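PDB 5NNS: AA9 family lytic polysaccharide monooxygenase B from Heterobasidion irregulare TC 32-1, which depolymerises crystalline and amorphous polysaccharides such as cellulose by copper-dependent C1 oxidation of glycosidic bonds, using a reductant with hydrogen peroxide or oxygen. Local coordinates for residues F17-T22 with R31-Y36; S48-G53 with Y167-Q172. All blocks are in the same frame, centred on the assembly; numbering follows the deposited sequence.

Overall arrangement
Interaction 1 lies within the long loop region between strands 12-15 and 63-66, while interaction 2 joins the 48-53 part of that region to strand 165-176; their centres lie about 10 Å apart. Interaction 1 is partly buried, about 16 Å from the centre of the chain, and mixes ring packing with hydrogen bonds to a tyrosine hydroxyl. Interaction 2 is wholly buried, about 8 Å from the centre, and ties 48-53 to the strand by a disulfide, an asparagine amide and a water. Arg31 connects them: its N lies 2.9 Å from Cys170 O and its NH1 2.8 Å from Gly53 O, both probable hydrogen bonds.

Interaction 1: residues F17-T22 with R31-Y36; sequences FVPYNT and REWDTY. With AKR (acrylic acid), chain O.
The hydroxyl of Tyr20 is gripped from the other segment: Tyr36 N donates to Tyr20 OH along a nearly straight line (171°), and in one of the two modelled conformers of Thr35, Thr35 OG1 also donates to Tyr20 OH, over 2.9 Å. These bonds hold the end of a ring carried by a type II beta turn, Val18 to Asn21, in the long loop region of the AA9 fold. Tyr20, seen to bind the glucan chain, leaves the backbone pointing away from 31-36; with CG beside its own N (chi1 -55°), the ring nevertheless comes back across Thr35, whose CA sits over one face, 4.1 Å from the ring centroid. On the backbone side, Tyr20 N donates to Asp34 O over 3.0 Å, the donor standing well above the carbonyl plane. Water 1 lies near Asp34 OD1 and Asn21 O, and Asn21 ND2 donates to O of the acrylic acid at 2.6 Å.

Pro19 supplies the apolar centre. Its CG rests over the face of the six-membered ring of Trp33, 3.9 Å from the centroid, a CH-pi contact, while the same atom meets the edge of the Tyr36 ring at CE1 (3.7 Å). Gln30 accepts from Trp33 NE1. Tyr36 in turn extends the contact to within about 4 Å of the side chain of His1, a copper ligand.

Deeper in, Phe17 and Glu32 run side by side, ring and carboxylate planes only 13° apart. The extended Glu32 chain lays CG over one Phe17 face, 3.6 Å from Phe17 CZ.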
loop_
_atom_site.group_PDB
_atom_site.type_symbol
_atom_site.label_atom_id
_atom_site.label_comp_id
_atom_site.label_asym_id
_atom_site.label_seq_id
_atom_site.Cartn_x
_atom_site.Cartn_y
_atom_site.Cartn_z
ATOM N N PHE A 17 -1.511 3.693 13.477
ATOM C CA PHE A 17 -0.506 3.380 14.490
ATOM C C PHE A 17 0.485 4.538 14.593
ATOM O O PHE A 17 0.757 5.202 13.598
ATOM C CB PHE A 17 0.233 2.081 14.137
ATOM C CG PHE A 17 1.091 1.557 15.250
ATOM C CD1 PHE A 17 0.532 0.793 16.269
ATOM C CD2 PHE A 17 2.447 1.842 15.296
ATOM C CE1 PHE A 17 1.311 0.320 17.306
ATOM C CE2 PHE A 17 3.236 1.363 16.329
ATOM C CZ PHE A 17 2.665 0.604 17.340
ATOM N N VAL A 18 1.000 4.779 15.798
ATOM C CA VAL A 18 2.033 5.792 16.037
ATOM C C VAL A 18 3.393 5.081 16.139
ATOM O O VAL A 18 3.660 4.406 17.135
ATOM C CB VAL A 18 1.767 6.620 17.321
ATOM C CG1 VAL A 18 2.882 7.636 17.557
ATOM C CG2 VAL A 18 0.418 7.326 17.235
ATOM N N PRO A 19 4.251 5.213 15.103
ATOM C CA PRO A 19 5.566 4.554 15.170
ATOM C C PRO A 19 6.482 5.102 16.268
ATOM O O PRO A 19 6.272 6.213 16.760
ATOM C CB PRO A 19 6.175 4.815 13.781
ATOM C CG PRO A 19 5.399 5.954 13.227
ATOM C CD PRO A 19 4.022 5.838 13.788
ATOM N N TYR A 20 7.470 4.294 16.646
ATOM C CA TYR A 20 8.445 4.599 17.709
ATOM C C TYR A 20 7.892 4.545 19.137
ATOM O O TYR A 20 8.671 4.457 20.075
ATOM C CB TYR A 20 9.157 5.944 17.489
ATOM C CG TYR A 20 9.829 6.080 16.154
ATOM C CD1 TYR A 20 11.104 5.575 15.950
ATOM C CD2 TYR A 20 9.194 6.729 15.088
ATOM C CE1 TYR A 20 11.734 5.702 14.723
ATOM C CE2 TYR A 20 9.819 6.866 13.852
ATOM C CZ TYR A 20 11.092 6.354 13.676
ATOM O OH TYR A 20 11.713 6.477 12.454
ATOM N N ASN A 21 6.576 4.640 19.306
ATOM C CA ASN A 21 5.934 4.346 20.577
ATOM C C ASN A 21 5.610 2.866 20.649
ATOM O O ASN A 21 5.435 2.200 19.621
ATOM C CB ASN A 21 4.641 5.151 20.749
ATOM C CG ASN A 21 4.889 6.634 20.974
ATOM O OD1 ASN A 21 6.026 7.087 21.152
ATOM N ND2 ASN A 21 3.811 7.402 20.974
ATOM N N THR A 22 5.524 2.367 21.880
ATOM C CA THR A 22 5.165 0.977 22.149
ATOM C C THR A 22 3.755 0.668 21.633
ATOM O O THR A 22 2.898 1.553 21.639
ATOM C CB THR A 22 5.260 0.651 23.659
ATOM O OG1 THR A 22 5.086 -0.757 23.855
ATOM C CG2 THR A 22 4.205 1.414 24.486
ATOM N N ARG A 31 -2.300 -1.931 11.062
ATOM C CA ARG A 31 -1.301 -2.861 11.586
ATOM C C ARG A 31 -0.075 -2.093 12.070
ATOM O O ARG A 31 0.237 -1.010 11.557
ATOM C CB ARG A 31 -0.887 -3.896 10.528
ATOM C CG ARG A 31 -1.959 -4.920 10.177
ATOM C CD ARG A 31 -2.476 -5.645 11.413
ATOM N NE ARG A 31 -3.104 -6.930 11.098
ATOM C CZ ARG A 31 -2.463 -8.092 10.937
ATOM N NH1 ARG A 31 -1.137 -8.182 11.045
ATOM N NH2 ARG A 31 -3.161 -9.185 10.659
ATOM N N GLU A 32 0.604 -2.659 13.069
ATOM C CA GLU A 32 1.736 -2.001 13.713
ATOM C C GLU A 32 2.883 -1.819 12.730
ATOM O O GLU A 32 3.283 -2.768 12.070
ATOM C CB GLU A 32 2.216 -2.821 14.915
ATOM C CG GLU A 32 3.548 -2.390 15.525
ATOM C CD GLU A 32 3.914 -3.180 16.772
ATOM O OE1 GLU A 32 3.091 -3.997 17.239
ATOM O OE2 GLU A 32 5.034 -2.995 17.290
ATOM N N TRP A 33 3.391 -0.596 12.637
ATOM C CA TRP A 33 4.630 -0.314 11.918
ATOM C C TRP A 33 5.477 0.591 12.800
ATOM O O TRP A 33 4.992 1.597 13.304
ATOM C CB TRP A 33 4.344 0.305 10.539
ATOM C CG TRP A 33 3.548 1.595 10.533
ATOM C CD1 TRP A 33 2.215 1.746 10.781
ATOM C CD2 TRP A 33 4.045 2.900 10.223
ATOM N NE1 TRP A 33 1.856 3.066 10.657
ATOM C CE2 TRP A 33 2.960 3.795 10.308
ATOM C CE3 TRP A 33 5.307 3.398 9.875
ATOM C CZ2 TRP A 33 3.096 5.171 10.076
ATOM C CZ3 TRP A 33 5.449 4.770 9.631
ATOM C CH2 TRP A 33 4.343 5.637 9.731
ATOM N N ASP A 34 6.743 0.227 12.985
ATOM C CA ASP A 34 7.557 0.751 14.092
ATOM C C ASP A 34 8.513 1.912 13.798
ATOM O O ASP A 34 8.985 2.554 14.743
ATOM C CB ASP A 34 8.342 -0.400 14.725
ATOM C CG ASP A 34 7.430 -1.488 15.286
ATOM O OD1 ASP A 34 6.414 -1.143 15.914
ATOM O OD2 ASP A 34 7.727 -2.687 15.095
ATOM N N THR A 35 8.775 2.196 12.521
ATOM C CA THR A 35 9.707 3.253 12.145
ATOM C C THR A 35 9.324 3.883 10.822
ATOM O O THR A 35 8.562 3.309 10.048
ATOM C CB THR A 35 11.135 2.702 12.011
ATOM O OG1 THR A 35 12.016 3.749 11.588
ATOM C CG2 THR A 35 11.173 1.562 10.993
ATOM N N TYR A 36 9.882 5.065 10.570
ATOM C CA TYR A 36 9.711 5.776 9.298
ATOM C C TYR A 36 10.563 5.214 8.147
ATOM O O TYR A 36 10.383 5.636 7.014
ATOM C CB TYR A 36 10.087 7.253 9.484
ATOM C CG TYR A 36 8.976 8.167 9.951
ATOM C CD1 TYR A 36 7.878 7.694 10.670
ATOM C CD2 TYR A 36 9.037 9.528 9.683
ATOM C CE1 TYR A 36 6.872 8.553 11.090
ATOM C CE2 TYR A 36 8.038 10.385 10.101
ATOM C CZ TYR A 36 6.963 9.892 10.805
ATOM O OH TYR A 36 5.979 10.742 11.220
HETATM C CA AKR O . 4.351 9.240 23.648
HETATM C CB AKR O . 4.177 9.317 24.959
HETATM C C AKR O . 3.633 10.115 22.685
HETATM O O AKR O . 3.898 10.002 21.468
HETATM O OXT AKR O . 2.788 10.951 23.068
HETATM O O HOH W 1 7.146 1.542 17.332
#

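Interaction 2: residues S48-G53 with Y167-Q172; sequences SCNING and YPECAQ
The covalent link is the disulfide between Cys49 and Cys170, SG to SG 2.0 Å, with a chi3 of -79°, which makes the disulfide left-handed. Trp106 of strand 106-116 touches both cysteine side chains.

Hydrogen bonds come next, and one amide nitrogen makes two of them. Asn50 ND2 donates to Pro168 O at 2.9 Å and to Glu169 OE2 at 3.0 Å; both bonds are bent, 132° and 136° at the hydrogen. Glu169 OE2 lies close to the amide plane of Asn50 and is met on its anti side. The Glu169 chain bends at chi2 to bring this oxygen back, while its OE1 accepts from Val4 N. At the other end of the amide, Ile51 N donates to Asn50 OD1. The loop is thus fastened to strand 165-176 of the AA9 beta-sandwich, the strand that also carries the copper-site residue Tyr167. With an alanine here in place of Asn50, Pro168 O and Glu169 OE2, only 2.8 Å apart, would probably lose the donor they share.

Van der Waals contact adds little: Pro168 CD comes within 3.7 Å of Asn50 ND2, the two side chains crossing at about a right angle.

Water 2 bridges the backbones, donating to Cys49 O and accepting from Cys170 N at 2.9 Å.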
loop_
_atom_site.group_PDB
_atom_site.type_symbol
_atom_site.label_atom_id
_atom_site.label_comp_id
_atom_site.label_asym_id
_atom_site.label_seq_id
_atom_site.Cartn_x
_atom_site.Cartn_y
_atom_site.Cartn_z
ATOM N N SER A 48 4.772 -7.045 3.371
ATOM C CA SER A 48 3.313 -6.945 3.273
ATOM C C SER A 48 2.744 -5.809 4.121
ATOM O O SER A 48 2.025 -4.959 3.597
ATOM C CB SER A 48 2.623 -8.264 3.642
ATOM O OG SER A 48 2.978 -8.693 4.943
ATOM N N CYS A 49 3.076 -5.788 5.415
ATOM C CA CYS A 49 2.518 -4.793 6.341
ATOM C C CYS A 49 3.551 -4.082 7.214
ATOM O O CYS A 49 3.212 -3.540 8.270
ATOM C CB CYS A 49 1.414 -5.446 7.178
ATOM S SG CYS A 49 0.035 -6.018 6.161
ATOM N N ASN A 50 4.796 -4.039 6.728
ATOM C CA ASN A 50 5.924 -3.374 7.391
ATOM C C ASN A 50 6.417 -4.147 8.610
ATOM O O ASN A 50 5.892 -5.210 8.926
ATOM C CB ASN A 50 5.587 -1.916 7.762
ATOM C CG ASN A 50 6.738 -0.957 7.489
ATOM O OD1 ASN A 50 7.914 -1.301 7.679
ATOM N ND2 ASN A 50 6.405 0.256 7.058
ATOM N N ILE A 51 7.450 -3.613 9.259
ATOM C CA ILE A 51 8.039 -4.192 10.455
ATOM C C ILE A 51 7.445 -3.503 11.700
ATOM O O ILE A 51 7.516 -2.282 11.803
ATOM C CB ILE A 51 9.579 -4.037 10.453
ATOM C CG1 ILE A 51 10.193 -4.849 9.301
ATOM C CG2 ILE A 51 10.178 -4.493 11.787
ATOM C CD1 ILE A 51 11.623 -4.472 8.957
ATOM N N ASN A 52 6.869 -4.247 12.651
ATOM C CA ASN A 52 6.735 -5.716 12.609
ATOM C C ASN A 52 5.457 -6.193 11.907
ATOM O O ASN A 52 5.287 -7.389 11.690
ATOM C CB ASN A 52 6.843 -6.321 14.018
ATOM C CG ASN A 52 5.786 -5.807 14.983
ATOM O OD1 ASN A 52 4.815 -5.158 14.594
ATOM N ND2 ASN A 52 5.980 -6.098 16.258
ATOM N N GLY A 53 4.556 -5.272 11.564
ATOM C CA GLY A 53 3.298 -5.619 10.896
ATOM C C GLY A 53 2.300 -6.315 11.808
ATOM O O GLY A 53 1.307 -6.874 11.334
ATOM N N TYR A 167 7.652 1.563 1.224
ATOM C CA TYR A 167 7.008 2.080 2.438
ATOM C C TYR A 167 5.564 1.586 2.477
ATOM O O TYR A 167 4.668 2.261 1.960
ATOM C CB TYR A 167 7.016 3.599 2.449
ATOM C CG TYR A 167 8.379 4.240 2.493
ATOM C CD1 TYR A 167 9.035 4.440 3.704
ATOM C CD2 TYR A 167 8.996 4.684 1.328
ATOM C CE1 TYR A 167 10.273 5.054 3.749
ATOM C CE2 TYR A 167 10.235 5.294 1.360
ATOM C CZ TYR A 167 10.862 5.491 2.575
ATOM O OH TYR A 167 12.096 6.078 2.619
ATOM N N PRO A 168 5.335 0.394 3.066
ATOM C CA PRO A 168 3.997 -0.183 3.121
ATOM C C PRO A 168 3.324 -0.032 4.476
ATOM O O PRO A 168 3.985 -0.158 5.497
ATOM C CB PRO A 168 4.271 -1.661 2.851
ATOM C CG PRO A 168 5.606 -1.900 3.470
ATOM C CD PRO A 168 6.348 -0.590 3.493
ATOM N N GLU A 169 2.020 0.239 4.477
ATOM C CA GLU A 169 1.188 0.098 5.680
ATOM C C GLU A 169 -0.097 -0.642 5.342
ATOM O O GLU A 169 -0.527 -0.652 4.187
ATOM C CB GLU A 169 0.864 1.453 6.312
ATOM C CG GLU A 169 1.939 1.996 7.239
ATOM C CD GLU A 169 3.121 2.602 6.510
ATOM O OE1 GLU A 169 2.906 3.394 5.566
ATOM O OE2 GLU A 169 4.274 2.304 6.897
ATOM N N CYS A 170 -0.690 -1.258 6.365
ATOM C CA CYS A 170 -1.913 -2.057 6.234
ATOM C C CYS A 170 -2.996 -1.595 7.192
ATOM O O CYS A 170 -2.701 -1.208 8.318
ATOM C CB CYS A 170 -1.607 -3.520 6.525
ATOM S SG CYS A 170 -0.633 -4.316 5.236
ATOM N N ALA A 171 -4.244 -1.657 6.732
ATOM C CA ALA A 171 -5.424 -1.373 7.551
ATOM C C ALA A 171 -6.419 -2.519 7.405
ATOM O O ALA A 171 -6.570 -3.064 6.312
ATOM C CB ALA A 171 -6.058 -0.065 7.116
ATOM N N GLN A 172 -7.089 -2.884 8.500
ATOM C CA GLN A 172 -8.106 -3.946 8.472
ATOM C C GLN A 172 -9.473 -3.372 8.107
ATOM O O GLN A 172 -9.899 -2.371 8.681
ATOM C CB GLN A 172 -8.179 -4.680 9.819
ATOM C CG GLN A 172 -6.909 -5.450 10.151
ATOM C CD GLN A 172 -7.024 -6.382 11.352
ATOM O OE1 GLN A 172 -6.029 -6.946 11.791
ATOM N NE2 GLN A 172 -8.230 -6.556 11.876
HETATM O O HOH W 2 1.072 -1.497 8.614
#